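Local atomic coordinates of lipid binding protein (PDB entry 5H0Q), a protein that binds membrane domains rich in sphingomyelin and cholesterol, and so serves as a probe for them. Residues 39-44 / 62-67; 185-190 / 195-200; 75-80 / 153-158; 83-88 / 130-135; 19-22 / 27-30. One frame throughout, in Å; residues are numbered along the deposited sequence.

Interaction 1 of 5, residues 39-44 / 62-67; sequences VYQDQA and LVRVYN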
# COMPACT_ATOMS: atom_id res chain seq x y z
N VAL A 39 -3.76 -11.92 11.09
CA VAL A 39 -3.24 -13.28 11.11
C VAL A 39 -1.80 -13.34 10.59
O VAL A 39 -0.94 -14.01 11.18
CB VAL A 39 -4.17 -14.21 10.31
CG1 VAL A 39 -3.61 -15.63 10.26
CG2 VAL A 39 -5.56 -14.22 10.94
N TYR A 40 -1.50 -12.64 9.48
CA TYR A 40 -0.14 -12.63 8.94
C TYR A 40 0.55 -11.28 9.10
O TYR A 40 1.66 -11.10 8.59
CB TYR A 40 -0.17 -13.04 7.46
CG TYR A 40 -0.70 -14.45 7.26
CD1 TYR A 40 0.17 -15.54 7.24
CD2 TYR A 40 -2.05 -14.70 7.11
CE1 TYR A 40 -0.29 -16.82 7.08
CE2 TYR A 40 -2.52 -16.00 6.92
CZ TYR A 40 -1.63 -17.05 6.91
OH TYR A 40 -2.06 -18.35 6.75
N GLN A 41 -0.06 -10.34 9.82
CA GLN A 41 0.53 -9.01 9.93
C GLN A 41 1.90 -9.06 10.59
O GLN A 41 2.81 -8.31 10.20
CB GLN A 41 -0.39 -8.07 10.70
CG GLN A 41 0.14 -6.65 10.77
CD GLN A 41 -0.91 -5.66 11.18
OE1 GLN A 41 -2.10 -5.88 10.95
NE2 GLN A 41 -0.49 -4.56 11.79
N ASP A 42 2.07 -9.93 11.59
CA ASP A 42 3.37 -10.03 12.26
C ASP A 42 4.47 -10.40 11.27
O ASP A 42 5.59 -9.89 11.37
CB ASP A 42 3.32 -11.06 13.39
CG ASP A 42 4.61 -11.10 14.20
OD1 ASP A 42 5.22 -10.03 14.38
OD2 ASP A 42 5.00 -12.20 14.66
N GLN A 43 4.16 -11.26 10.30
CA GLN A 43 5.15 -11.59 9.28
C GLN A 43 5.50 -10.36 8.47
O GLN A 43 6.67 -10.11 8.17
CB GLN A 43 4.64 -12.70 8.36
CG GLN A 43 4.61 -14.10 8.97
CD GLN A 43 4.52 -15.16 7.90
OE1 GLN A 43 3.76 -15.04 6.94
NE2 GLN A 43 5.32 -16.21 8.04
N ALA A 44 4.49 -9.57 8.10
CA ALA A 44 4.78 -8.35 7.36
C ALA A 44 5.60 -7.38 8.20
O ALA A 44 6.55 -6.76 7.70
CB ALA A 44 3.48 -7.71 6.88
N LEU A 62 9.34 1.96 5.12
CA LEU A 62 9.22 0.50 5.18
C LEU A 62 7.73 0.23 5.01
O LEU A 62 6.95 0.39 5.95
CB LEU A 62 9.73 -0.07 6.50
CG LEU A 62 11.20 -0.01 6.93
CD1 LEU A 62 12.15 -0.14 5.77
CD2 LEU A 62 11.45 1.28 7.68
N VAL A 63 7.32 -0.13 3.80
CA VAL A 63 5.91 -0.12 3.41
C VAL A 63 5.34 -1.51 3.49
O VAL A 63 5.89 -2.44 2.89
CB VAL A 63 5.72 0.42 1.98
CG1 VAL A 63 4.23 0.40 1.64
CG2 VAL A 63 6.28 1.82 1.86
N ARG A 64 4.23 -1.66 4.22
CA ARG A 64 3.44 -2.89 4.16
C ARG A 64 2.08 -2.55 3.55
O ARG A 64 1.49 -1.52 3.87
CB ARG A 64 3.28 -3.55 5.52
CG ARG A 64 2.52 -2.78 6.60
CD ARG A 64 2.40 -3.65 7.87
NE ARG A 64 1.54 -3.04 8.87
CZ ARG A 64 1.94 -2.32 9.91
NH1 ARG A 64 3.24 -2.12 10.15
NH2 ARG A 64 1.03 -1.80 10.72
N VAL A 65 1.58 -3.44 2.70
CA VAL A 65 0.33 -3.24 1.95
C VAL A 65 -0.55 -4.44 2.19
O VAL A 65 -0.11 -5.57 1.94
CB VAL A 65 0.62 -3.10 0.45
CG1 VAL A 65 -0.68 -2.93 -0.32
CG2 VAL A 65 1.61 -2.00 0.18
N TYR A 66 -1.81 -4.22 2.62
CA TYR A 66 -2.77 -5.30 2.83
C TYR A 66 -3.93 -5.10 1.87
O TYR A 66 -4.56 -4.04 1.87
CB TYR A 66 -3.30 -5.36 4.26
CG TYR A 66 -4.12 -6.59 4.54
CD1 TYR A 66 -3.56 -7.85 4.40
CD2 TYR A 66 -5.45 -6.49 4.93
CE1 TYR A 66 -4.30 -8.98 4.69
CE2 TYR A 66 -6.19 -7.62 5.21
CZ TYR A 66 -5.61 -8.85 5.07
OH TYR A 66 -6.31 -9.99 5.37
N ASN A 67 -4.23 -6.13 1.08
CA ASN A 67 -5.35 -6.11 0.14
C ASN A 67 -6.54 -6.82 0.77
O ASN A 67 -6.52 -8.05 0.91
CB ASN A 67 -4.97 -6.75 -1.18
CG ASN A 67 -6.15 -6.84 -2.14
OD1 ASN A 67 -7.16 -6.19 -1.93
ND2 ASN A 67 -6.04 -7.70 -3.14
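Arg64 of strand 60-68 meets Gln41 and Ala44 in the first turn of helix 41-55. Its CB already faces the helix, 4.4 Å from Ala44 CB. CG is held between the backbone N and the carbonyl carbon (chi1 64°), and from there the chain runs extended to NE. This carries the aliphatic part past the methyl of Ala44, with Arg64 CD 4.3 Å from Ala44 CB. Beyond CD the surroundings turn polar. NE is 3.9 Å from Gln41 NE2, and its bonding partner is the carboxylate of Glu197, in a salt bridge. CZ lies 3.8 Å from Gln41 NE2. NH1 is bonded to Gln48 OE1, one helical turn further on than Ala44. Arg64 NH2 comes closest, 3.3 Å from Gln41 NE2, but both are donors and no bond joins them.

The amide and guanidinium planes are only 29° apart, and the approach is oblique. Glu45 probably eases this meeting of two donors: its OE2 accepts from Gln41 NE2 and makes a long, weak ion pair with Arg64 NH2. Gln41 OE1 accepts a hydrogen bond from Lys37 NZ. The buried methyl thus packs beside the aliphatic part of Arg64, while Glu197 and Gln48 hold the guanidinium. This is helix 41-55 packed across one face of the mixed beta sheet, in a sandwich with helices on its flanks, consistent with an actinoporin-like fold.

Interaction 2 of 5, residues 185-190 / 195-200; sequences HGSTGN and YVEYVY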
# COMPACT_ATOMS: atom_id res chain seq x y z
N HIS A 185 -6.72 3.36 2.78
CA HIS A 185 -6.21 4.01 3.98
C HIS A 185 -4.70 3.90 3.97
O HIS A 185 -4.16 2.83 3.67
CB HIS A 185 -6.76 3.37 5.26
CG HIS A 185 -6.20 3.99 6.51
ND1 HIS A 185 -6.67 5.18 7.01
CD2 HIS A 185 -5.17 3.62 7.31
CE1 HIS A 185 -5.98 5.50 8.09
NE2 HIS A 185 -5.07 4.57 8.30
N GLY A 186 -4.03 5.00 4.29
CA GLY A 186 -2.60 4.99 4.50
C GLY A 186 -2.25 5.59 5.84
O GLY A 186 -2.92 6.48 6.34
N SER A 187 -1.18 5.06 6.44
CA SER A 187 -0.63 5.65 7.65
C SER A 187 0.89 5.58 7.60
O SER A 187 1.47 4.68 7.00
CB SER A 187 -1.15 4.94 8.90
OG SER A 187 -0.69 3.60 8.91
N THR A 188 1.54 6.54 8.27
CA THR A 188 2.99 6.58 8.35
C THR A 188 3.39 7.02 9.74
O THR A 188 2.70 7.82 10.38
CB THR A 188 3.60 7.55 7.31
OG1 THR A 188 5.03 7.44 7.31
CG2 THR A 188 3.21 8.95 7.58
N GLY A 189 4.51 6.49 10.21
CA GLY A 189 5.18 7.10 11.33
C GLY A 189 5.79 8.42 10.92
O GLY A 189 6.00 8.69 9.74
N ASN A 190 6.05 9.28 11.90
CA ASN A 190 6.71 10.55 11.64
C ASN A 190 8.16 10.41 12.12
O ASN A 190 8.50 10.84 13.22
CB ASN A 190 6.01 11.67 12.33
CG ASN A 190 6.51 13.02 11.88
OD1 ASN A 190 7.20 13.12 10.86
ND2 ASN A 190 6.15 14.07 12.60
N TYR A 195 7.75 3.45 9.35
CA TYR A 195 6.85 2.39 8.93
C TYR A 195 5.66 3.03 8.25
O TYR A 195 5.08 4.00 8.75
CB TYR A 195 6.37 1.56 10.11
CG TYR A 195 7.34 0.51 10.62
CD1 TYR A 195 6.87 -0.71 11.10
CD2 TYR A 195 8.69 0.73 10.61
CE1 TYR A 195 7.74 -1.67 11.57
CE2 TYR A 195 9.57 -0.23 11.10
CZ TYR A 195 9.09 -1.43 11.56
OH TYR A 195 9.96 -2.38 12.04
N VAL A 196 5.27 2.45 7.11
CA VAL A 196 4.09 2.91 6.37
C VAL A 196 3.20 1.70 6.18
O VAL A 196 3.69 0.60 5.91
CB VAL A 196 4.50 3.51 5.02
CG1 VAL A 196 3.27 3.83 4.17
CG2 VAL A 196 5.32 4.73 5.23
N GLU A 197 1.88 1.90 6.32
CA GLU A 197 0.89 0.85 6.06
C GLU A 197 -0.19 1.39 5.14
O GLU A 197 -0.75 2.46 5.38
CB GLU A 197 0.23 0.34 7.34
CG GLU A 197 -0.83 -0.78 7.10
CD GLU A 197 -1.51 -1.23 8.39
OE1 GLU A 197 -2.27 -0.43 8.95
OE2 GLU A 197 -1.26 -2.38 8.82
N TYR A 198 -0.48 0.64 4.08
CA TYR A 198 -1.64 0.89 3.22
C TYR A 198 -2.60 -0.28 3.37
O TYR A 198 -2.19 -1.44 3.26
CB TYR A 198 -1.19 1.00 1.76
CG TYR A 198 -0.28 2.16 1.50
CD1 TYR A 198 -0.75 3.47 1.53
CD2 TYR A 198 1.08 1.95 1.29
CE1 TYR A 198 0.12 4.54 1.32
CE2 TYR A 198 1.94 3.01 1.06
CZ TYR A 198 1.46 4.30 1.09
OH TYR A 198 2.30 5.37 0.88
N VAL A 199 -3.89 0.03 3.51
CA VAL A 199 -4.93 -0.99 3.57
C VAL A 199 -6.00 -0.62 2.57
O VAL A 199 -6.59 0.46 2.67
CB VAL A 199 -5.56 -1.10 4.95
CG1 VAL A 199 -6.55 -2.23 5.00
CG2 VAL A 199 -4.46 -1.31 5.98
N TYR A 200 -6.33 -1.56 1.69
CA TYR A 200 -7.42 -1.38 0.72
C TYR A 200 -8.57 -2.29 1.12
O TYR A 200 -8.35 -3.49 1.37
CB TYR A 200 -6.92 -1.70 -0.67
CG TYR A 200 -5.57 -1.14 -0.97
CD1 TYR A 200 -5.27 0.19 -0.69
CD2 TYR A 200 -4.58 -1.94 -1.52
CE1 TYR A 200 -4.03 0.69 -0.94
CE2 TYR A 200 -3.33 -1.45 -1.76
CZ TYR A 200 -3.05 -0.14 -1.48
OH TYR A 200 -1.79 0.34 -1.71
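The ring of Tyr198 lies against the backbone of Gly186, with Tyr198 CD1 3.8 Å from Gly186 CA. It approaches that CA obliquely. CG stands anti to the carbonyl carbon (chi1 -63°), which leans the ring over the neighbouring strand. The ring also packs on Val144 and Val146 of strand 143-150, and its OH bonds to Gly131 O. The imidazole of His185 is on the other face of the hairpin with Ser187, Glu197 and Val199. It bonds to Asp176, while Glu197 pairs with Arg64 and Lys37.

Thr188 and Val196 form a non-hydrogen-bonded pair beside Tyr198. Thr188 OG1 touches Val196 CG2 at 3.4 Å, and also donates to Gly189 O in the carbonyl plane. Ser187 and Glu197 are a hydrogen-bonded pair: Ser187 N gives to Glu197 O at 2.8 Å, and Glu197 N returns to Ser187 O at 2.9 Å. His185 and Val199 repeat this, and Gly189 N to Tyr195 O closes the ladder. CA-H...O contacts fill the steps, such as Tyr198 CA to His185 O at 3.2 Å. The strands run at 172°, a regular antiparallel beta hairpin with one face turned into a sandwich core.

Interaction 3 of 5, residues 75-80 / 153-158; sequences AKIEES and HWWKNG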
# COMPACT_ATOMS: atom_id res chain seq x y z
N ALA A 75 -0.03 -4.48 -9.56
CA ALA A 75 0.80 -3.28 -9.61
C ALA A 75 0.82 -2.75 -11.04
O ALA A 75 1.15 -3.49 -11.97
CB ALA A 75 2.22 -3.57 -9.13
N LYS A 76 0.43 -1.50 -11.23
CA LYS A 76 0.39 -0.91 -12.57
C LYS A 76 1.46 0.13 -12.81
O LYS A 76 1.93 0.27 -13.96
CB LYS A 76 -0.97 -0.25 -12.82
CG LYS A 76 -2.13 -1.23 -12.77
CD LYS A 76 -3.41 -0.55 -13.16
CE LYS A 76 -3.50 -0.27 -14.66
NZ LYS A 76 -4.00 1.10 -14.95
N ILE A 77 1.79 0.91 -11.79
CA ILE A 77 2.79 1.97 -11.87
C ILE A 77 3.59 1.92 -10.59
O ILE A 77 3.03 1.73 -9.50
CB ILE A 77 2.15 3.36 -12.01
CG1 ILE A 77 1.32 3.45 -13.27
CG2 ILE A 77 3.21 4.43 -12.02
CD1 ILE A 77 0.43 4.69 -13.35
N GLU A 78 4.91 2.09 -10.73
CA GLU A 78 5.81 2.41 -9.62
C GLU A 78 6.59 3.64 -10.04
O GLU A 78 7.12 3.69 -11.15
CB GLU A 78 6.79 1.28 -9.34
CG GLU A 78 6.21 -0.02 -8.94
CD GLU A 78 7.28 -1.09 -8.87
OE1 GLU A 78 8.47 -0.76 -9.08
OE2 GLU A 78 6.93 -2.26 -8.62
N GLU A 79 6.66 4.65 -9.17
CA GLU A 79 7.38 5.86 -9.53
C GLU A 79 8.15 6.38 -8.33
O GLU A 79 7.59 6.49 -7.23
CB GLU A 79 6.39 6.91 -10.04
CG GLU A 79 7.02 8.19 -10.53
CD GLU A 79 7.79 8.05 -11.84
OE1 GLU A 79 7.64 7.02 -12.54
OE2 GLU A 79 8.56 8.98 -12.17
N SER A 80 9.44 6.67 -8.54
CA SER A 80 10.28 7.37 -7.56
C SER A 80 10.32 8.85 -7.90
O SER A 80 10.81 9.23 -8.97
CB SER A 80 11.71 6.85 -7.55
OG SER A 80 11.76 5.49 -7.17
N HIS A 153 -6.33 6.80 -14.30
CA HIS A 153 -6.34 8.19 -13.85
C HIS A 153 -4.94 8.79 -13.82
O HIS A 153 -4.76 9.97 -14.14
CB HIS A 153 -6.98 8.25 -12.47
CG HIS A 153 -7.20 9.64 -11.96
ND1 HIS A 153 -6.22 10.38 -11.35
CD2 HIS A 153 -8.31 10.42 -11.97
CE1 HIS A 153 -6.71 11.56 -11.01
NE2 HIS A 153 -7.98 11.60 -11.37
N TRP A 154 -3.94 8.00 -13.42
CA TRP A 154 -2.55 8.48 -13.41
C TRP A 154 -1.90 7.91 -14.65
O TRP A 154 -2.06 6.72 -14.92
CB TRP A 154 -1.80 8.05 -12.12
CG TRP A 154 -2.46 8.68 -10.90
CD1 TRP A 154 -2.28 9.95 -10.44
CD2 TRP A 154 -3.49 8.09 -10.08
NE1 TRP A 154 -3.13 10.19 -9.39
CE2 TRP A 154 -3.87 9.07 -9.14
CE3 TRP A 154 -4.12 6.84 -10.05
CZ2 TRP A 154 -4.86 8.84 -8.18
CZ3 TRP A 154 -5.08 6.61 -9.09
CH2 TRP A 154 -5.46 7.61 -8.19
N TRP A 155 -1.14 8.70 -15.41
CA TRP A 155 -0.81 10.09 -15.11
C TRP A 155 -1.66 11.10 -15.89
O TRP A 155 -1.49 12.29 -15.75
CB TRP A 155 0.68 10.34 -15.43
CG TRP A 155 1.58 9.42 -14.69
CD1 TRP A 155 2.30 8.38 -15.19
CD2 TRP A 155 1.85 9.45 -13.29
NE1 TRP A 155 2.99 7.75 -14.19
CE2 TRP A 155 2.74 8.39 -13.01
CE3 TRP A 155 1.43 10.26 -12.24
CZ2 TRP A 155 3.22 8.14 -11.74
CZ3 TRP A 155 1.89 10.00 -10.97
CH2 TRP A 155 2.78 8.95 -10.73
N LYS A 156 -2.59 10.63 -16.72
CA LYS A 156 -3.26 11.56 -17.63
C LYS A 156 -4.09 12.60 -16.87
O LYS A 156 -4.12 13.77 -17.25
CB LYS A 156 -4.11 10.79 -18.63
CG LYS A 156 -5.22 9.97 -18.04
CD LYS A 156 -6.20 9.50 -19.12
CE LYS A 156 -7.14 8.44 -18.58
NZ LYS A 156 -8.16 8.05 -19.57
N ASN A 157 -4.76 12.20 -15.79
CA ASN A 157 -5.59 13.11 -15.00
C ASN A 157 -4.90 13.60 -13.74
O ASN A 157 -5.44 14.47 -13.04
CB ASN A 157 -6.90 12.43 -14.65
CG ASN A 157 -7.75 12.16 -15.87
OD1 ASN A 157 -7.65 12.87 -16.86
ND2 ASN A 157 -8.56 11.12 -15.82
N GLY A 158 -3.71 13.09 -13.44
CA GLY A 158 -2.91 13.56 -12.34
C GLY A 158 -1.44 13.37 -12.66
O GLY A 158 -0.93 12.25 -12.60
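Ile77 belongs to a classic beta bulge, in which it and Lys76 both face Val119, and it packs against Trp154 and Trp155 of a weakly bonded turn. The turn covers the outer face of the five-stranded antiparallel sheet.

Ile77 uses both of its branches. CD1 sits over one face of the Trp155 indole, 4.0 Å above the plane and toward the rim. Ile77 CG2 touches the ring at Trp155 CZ2, 3.7 Å away. CD1 also reaches back to the main chain, 3.6 Å from Trp154 O, and lies 4.2 Å from Trp154 CB. That CB covers the same face of the Trp155 indole, so methyl and methylene lie side by side on it. Glu79 adds its aliphatic part, with CB 3.8 Å from Trp155 CZ2, obliquely placed. Its chain then bends at chi2 (70°), and the carboxylate leaves toward Lys160, at a long and weak ion-pair distance.

The peptide bond between Trp154 and Trp155 is cis. Trp155 points its indole at the strand, whereas the Trp154 ring turns to meet that of Phe129 and carries His153 ND1 over its face. Gly158 O lies at the edge of the Trp155 ring, in its plane. Met163 of helix 160-169 also packs on both tryptophans. The turn and helix 160-169 together cover the outer side of one sheet of a beta sandwich.

Interaction 4 of 5, residues 83-88 / 130-135; sequences GHFGAH and SGWQNP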
# COMPACT_ATOMS: atom_id res chain seq x y z
N GLY A 83 14.65 9.51 -4.47
CA GLY A 83 15.14 8.25 -3.96
C GLY A 83 14.89 7.11 -4.93
O GLY A 83 14.75 7.31 -6.14
N HIS A 84 14.82 5.90 -4.39
CA HIS A 84 14.74 4.72 -5.22
C HIS A 84 14.19 3.57 -4.39
O HIS A 84 14.25 3.57 -3.16
CB HIS A 84 16.09 4.36 -5.85
CG HIS A 84 17.14 3.94 -4.88
ND1 HIS A 84 17.84 4.84 -4.10
CD2 HIS A 84 17.64 2.72 -4.59
CE1 HIS A 84 18.71 4.19 -3.36
NE2 HIS A 84 18.61 2.90 -3.63
N PHE A 85 13.65 2.59 -5.09
CA PHE A 85 13.18 1.36 -4.48
C PHE A 85 14.35 0.47 -4.09
O PHE A 85 15.46 0.59 -4.60
CB PHE A 85 12.26 0.61 -5.45
CG PHE A 85 10.91 1.25 -5.62
CD1 PHE A 85 9.88 0.94 -4.76
CD2 PHE A 85 10.69 2.22 -6.59
CE1 PHE A 85 8.64 1.54 -4.88
CE2 PHE A 85 9.44 2.84 -6.72
CZ PHE A 85 8.42 2.48 -5.88
N GLY A 86 14.09 -0.42 -3.15
CA GLY A 86 15.05 -1.43 -2.80
C GLY A 86 15.35 -2.35 -3.96
O GLY A 86 14.68 -2.36 -5.00
N ALA A 87 16.39 -3.17 -3.77
CA ALA A 87 16.87 -4.05 -4.84
C ALA A 87 15.85 -5.12 -5.19
O ALA A 87 15.69 -5.47 -6.36
CB ALA A 87 18.20 -4.68 -4.43
N HIS A 88 15.16 -5.67 -4.19
CA HIS A 88 14.23 -6.76 -4.44
C HIS A 88 13.05 -6.28 -5.27
O HIS A 88 12.48 -5.21 -5.02
CB HIS A 88 13.74 -7.37 -3.13
CG HIS A 88 14.64 -8.45 -2.60
ND1 HIS A 88 16.01 -8.33 -2.55
CD2 HIS A 88 14.35 -9.68 -2.11
CE1 HIS A 88 16.53 -9.43 -2.04
NE2 HIS A 88 15.55 -10.27 -1.77
N SER A 130 -0.96 4.99 -4.05
CA SER A 130 -0.45 4.94 -2.69
C SER A 130 0.92 5.59 -2.69
O SER A 130 1.88 5.05 -3.25
CB SER A 130 -0.37 3.50 -2.21
OG SER A 130 -1.65 2.89 -2.30
N GLY A 131 1.01 6.76 -2.07
CA GLY A 131 2.21 7.55 -2.12
C GLY A 131 2.73 7.92 -0.75
O GLY A 131 2.00 7.99 0.23
N TRP A 132 4.03 8.18 -0.71
CA TRP A 132 4.69 8.58 0.52
C TRP A 132 5.63 9.72 0.19
O TRP A 132 6.09 9.89 -0.94
CB TRP A 132 5.44 7.40 1.16
CG TRP A 132 6.46 6.81 0.20
CD1 TRP A 132 7.76 7.20 0.03
CD2 TRP A 132 6.21 5.82 -0.79
NE1 TRP A 132 8.35 6.46 -0.97
CE2 TRP A 132 7.41 5.63 -1.51
CE3 TRP A 132 5.08 5.06 -1.14
CZ2 TRP A 132 7.51 4.70 -2.54
CZ3 TRP A 132 5.19 4.14 -2.12
CH2 TRP A 132 6.39 3.98 -2.84
N GLN A 133 5.94 10.50 1.21
CA GLN A 133 6.88 11.61 1.08
C GLN A 133 7.48 11.79 2.47
O GLN A 133 6.78 12.24 3.39
CB GLN A 133 6.19 12.86 0.57
CG GLN A 133 7.14 14.03 0.25
CD GLN A 133 7.50 14.86 1.46
OE1 GLN A 133 8.67 14.89 1.89
NE2 GLN A 133 6.52 15.55 2.03
N ASN A 134 8.74 11.39 2.62
CA ASN A 134 9.42 11.40 3.91
C ASN A 134 10.63 12.32 3.77
O ASN A 134 11.62 11.93 3.12
CB ASN A 134 9.83 9.99 4.32
CG ASN A 134 10.09 9.89 5.81
OD1 ASN A 134 9.74 10.81 6.55
ND2 ASN A 134 10.66 8.77 6.26
N PRO A 135 10.59 13.52 4.33
CA PRO A 135 11.59 14.54 3.97
C PRO A 135 12.89 14.41 4.75
O PRO A 135 12.92 13.95 5.89
CB PRO A 135 10.88 15.85 4.35
CG PRO A 135 10.03 15.47 5.49
CD PRO A 135 9.55 14.07 5.21
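Phe85 and Trp132 make a purely aromatic contact between the two sheets of the sandwich. Phe85 is on the short strand 84-85, which pairs with strand 99-105 in the mixed sheet. Trp132 is on strand 126-134 of the antiparallel sheet.

The rings meet at their far ends. Phe85 CE1 is 3.9 Å from Trp132 CH2, and Phe85 CZ is 4.0 Å from the same atom. Both phenyl carbons are also 4.1 Å from Trp132 CZ2. The CE1-CZ bond of Phe85 therefore lies across the CZ2-CH2 bond of Trp132 nearly at right angles. The phenyl atoms lie at the edge of the indole, close to its plane, and the indole approaches the phenyl obliquely. The planes stand at 90° with ring centres 6.0 Å apart. Trp132 holds CG between its backbone N and carbonyl carbon (chi1 57°), and this sends the indole out from its strand toward the other sheet.

His104 completes the cluster with an edge-to-face contact to each of the two rings. Tyr198 packs on Trp132, while Glu78 and Ser80 touch Phe85. The small touching surface carries no polar atom. Dispersion and the exclusion of water therefore supply the attraction here. The contact itself gives little directional control, and the backbone bonds of the sheets probably set the alignment.

Interaction 5 of 5, residues 19-22 / 27-30; sequences KDKE and ADMA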
# COMPACT_ATOMS: atom_id res chain seq x y z
N LYS A 19 -20.73 -21.45 3.66
CA LYS A 19 -20.64 -22.68 2.87
C LYS A 19 -21.94 -22.99 2.13
O LYS A 19 -21.90 -23.63 1.07
CB LYS A 19 -20.27 -23.86 3.77
CG LYS A 19 -21.23 -24.10 4.91
CD LYS A 19 -20.72 -25.23 5.81
CE LYS A 19 -21.57 -25.38 7.05
NZ LYS A 19 -22.98 -25.70 6.74
N ASP A 20 -23.08 -22.56 2.65
CA ASP A 20 -24.38 -22.83 2.04
C ASP A 20 -24.95 -21.62 1.30
O ASP A 20 -26.11 -21.66 0.87
CB ASP A 20 -25.37 -23.29 3.11
CG ASP A 20 -24.93 -24.58 3.77
OD1 ASP A 20 -24.47 -25.49 3.04
OD2 ASP A 20 -25.01 -24.68 5.01
N LYS A 21 -24.15 -20.58 1.11
CA LYS A 21 -24.62 -19.38 0.43
C LYS A 21 -24.64 -19.62 -1.08
O LYS A 21 -23.70 -20.18 -1.65
CB LYS A 21 -23.73 -18.20 0.78
CG LYS A 21 -24.28 -16.87 0.32
CD LYS A 21 -23.54 -15.70 0.98
CE LYS A 21 -24.17 -14.37 0.56
NZ LYS A 21 -23.52 -13.21 1.22
N GLU A 22 -25.71 -19.16 -1.73
CA GLU A 22 -25.84 -19.39 -3.17
C GLU A 22 -24.75 -18.65 -3.93
O GLU A 22 -24.07 -19.24 -4.78
CB GLU A 22 -27.23 -18.97 -3.64
CG GLU A 22 -28.35 -19.78 -3.01
CD GLU A 22 -29.71 -19.17 -3.22
OE1 GLU A 22 -29.97 -18.65 -4.32
OE2 GLU A 22 -30.53 -19.22 -2.28
N ALA A 27 -18.06 -8.48 -1.62
CA ALA A 27 -18.19 -7.90 -0.29
C ALA A 27 -17.92 -8.95 0.79
O ALA A 27 -17.29 -8.64 1.80
CB ALA A 27 -19.57 -7.30 -0.09
N ASP A 28 -18.40 -10.18 0.58
CA ASP A 28 -18.15 -11.26 1.54
C ASP A 28 -16.65 -11.54 1.65
O ASP A 28 -16.10 -11.68 2.76
CB ASP A 28 -18.88 -12.53 1.11
CG ASP A 28 -20.39 -12.41 1.13
OD1 ASP A 28 -20.95 -11.62 1.93
OD2 ASP A 28 -21.06 -13.13 0.32
N MET A 29 -15.97 -11.65 0.51
CA MET A 29 -14.56 -11.98 0.57
C MET A 29 -13.74 -10.84 1.17
O MET A 29 -12.76 -11.08 1.88
CB MET A 29 -14.06 -12.35 -0.83
CG MET A 29 -14.77 -13.55 -1.37
SD MET A 29 -14.12 -14.08 -2.96
CE MET A 29 -14.78 -12.84 -4.02
N ALA A 30 -14.16 -9.61 0.91
CA ALA A 30 -13.49 -8.45 1.49
C ALA A 30 -13.67 -8.41 3.00
O ALA A 30 -12.73 -8.10 3.74
CB ALA A 30 -14.02 -7.18 0.82
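Lys21 is stretched out toward Asp28: its CG is anti to the backbone N (chi1 -169°), and every further torsion is close to 180°. Asp28 turns its carboxylate to meet it, with CG anti to the carbonyl carbon (chi1 -65°). The two side chains come from opposite directions and bridge 10.4 Å between Lys21 CA and Asp28 CA.

They join in a salt bridge. Lys21 NZ donates to Asp28 OD2 at 2.6 Å, a short bond. It arrives on the syn side of the oxygen, 18° out of the carboxylate plane. Asp28 OD1 is also near, 3.1 Å from Lys21 NZ. Asp28 OD2 also accepts from the backbone N of Thr25, just before helix 26-35. The two donors probably stabilise the negative charge of Asp28.

A separate salt bridge joins Lys19 NZ to Asp20 OD2 at 2.9 Å, farther from the helix. The contact is at the surface, its centre about 25 Å from the centre of the chain. Leu12 of helix 9-13 packs on Asp28, and Arg13 bonds to Lys21 O. The bridge thus ties the loop after helix 9-13 to the start of helix 26-35.

Interactions 1 to 4 are partly buried, with interaction 2 nearest the centre of the chain, and interaction 5 is a surface contact. Interactions 1 and 2 share the mixed sheet: strands 60-68 and 193-201 are neighbours, and Arg64 N probably hydrogen-bonds to Val196 O. Interaction 2 is the one built on a backbone ladder. Interaction 4 crosses to the other sheet, and touches interaction 2 through the hydroxyls of Tyr198 and Tyr200. Interactions 3 and 4 are both apolar and aromatic, but interaction 4 faces the inside of the sandwich and interaction 3 its outside. Interaction 1 mixes a methyl contact with charge. Interaction 5 stands apart, about 37 Å between centres from interaction 4, and rests on a salt bridge.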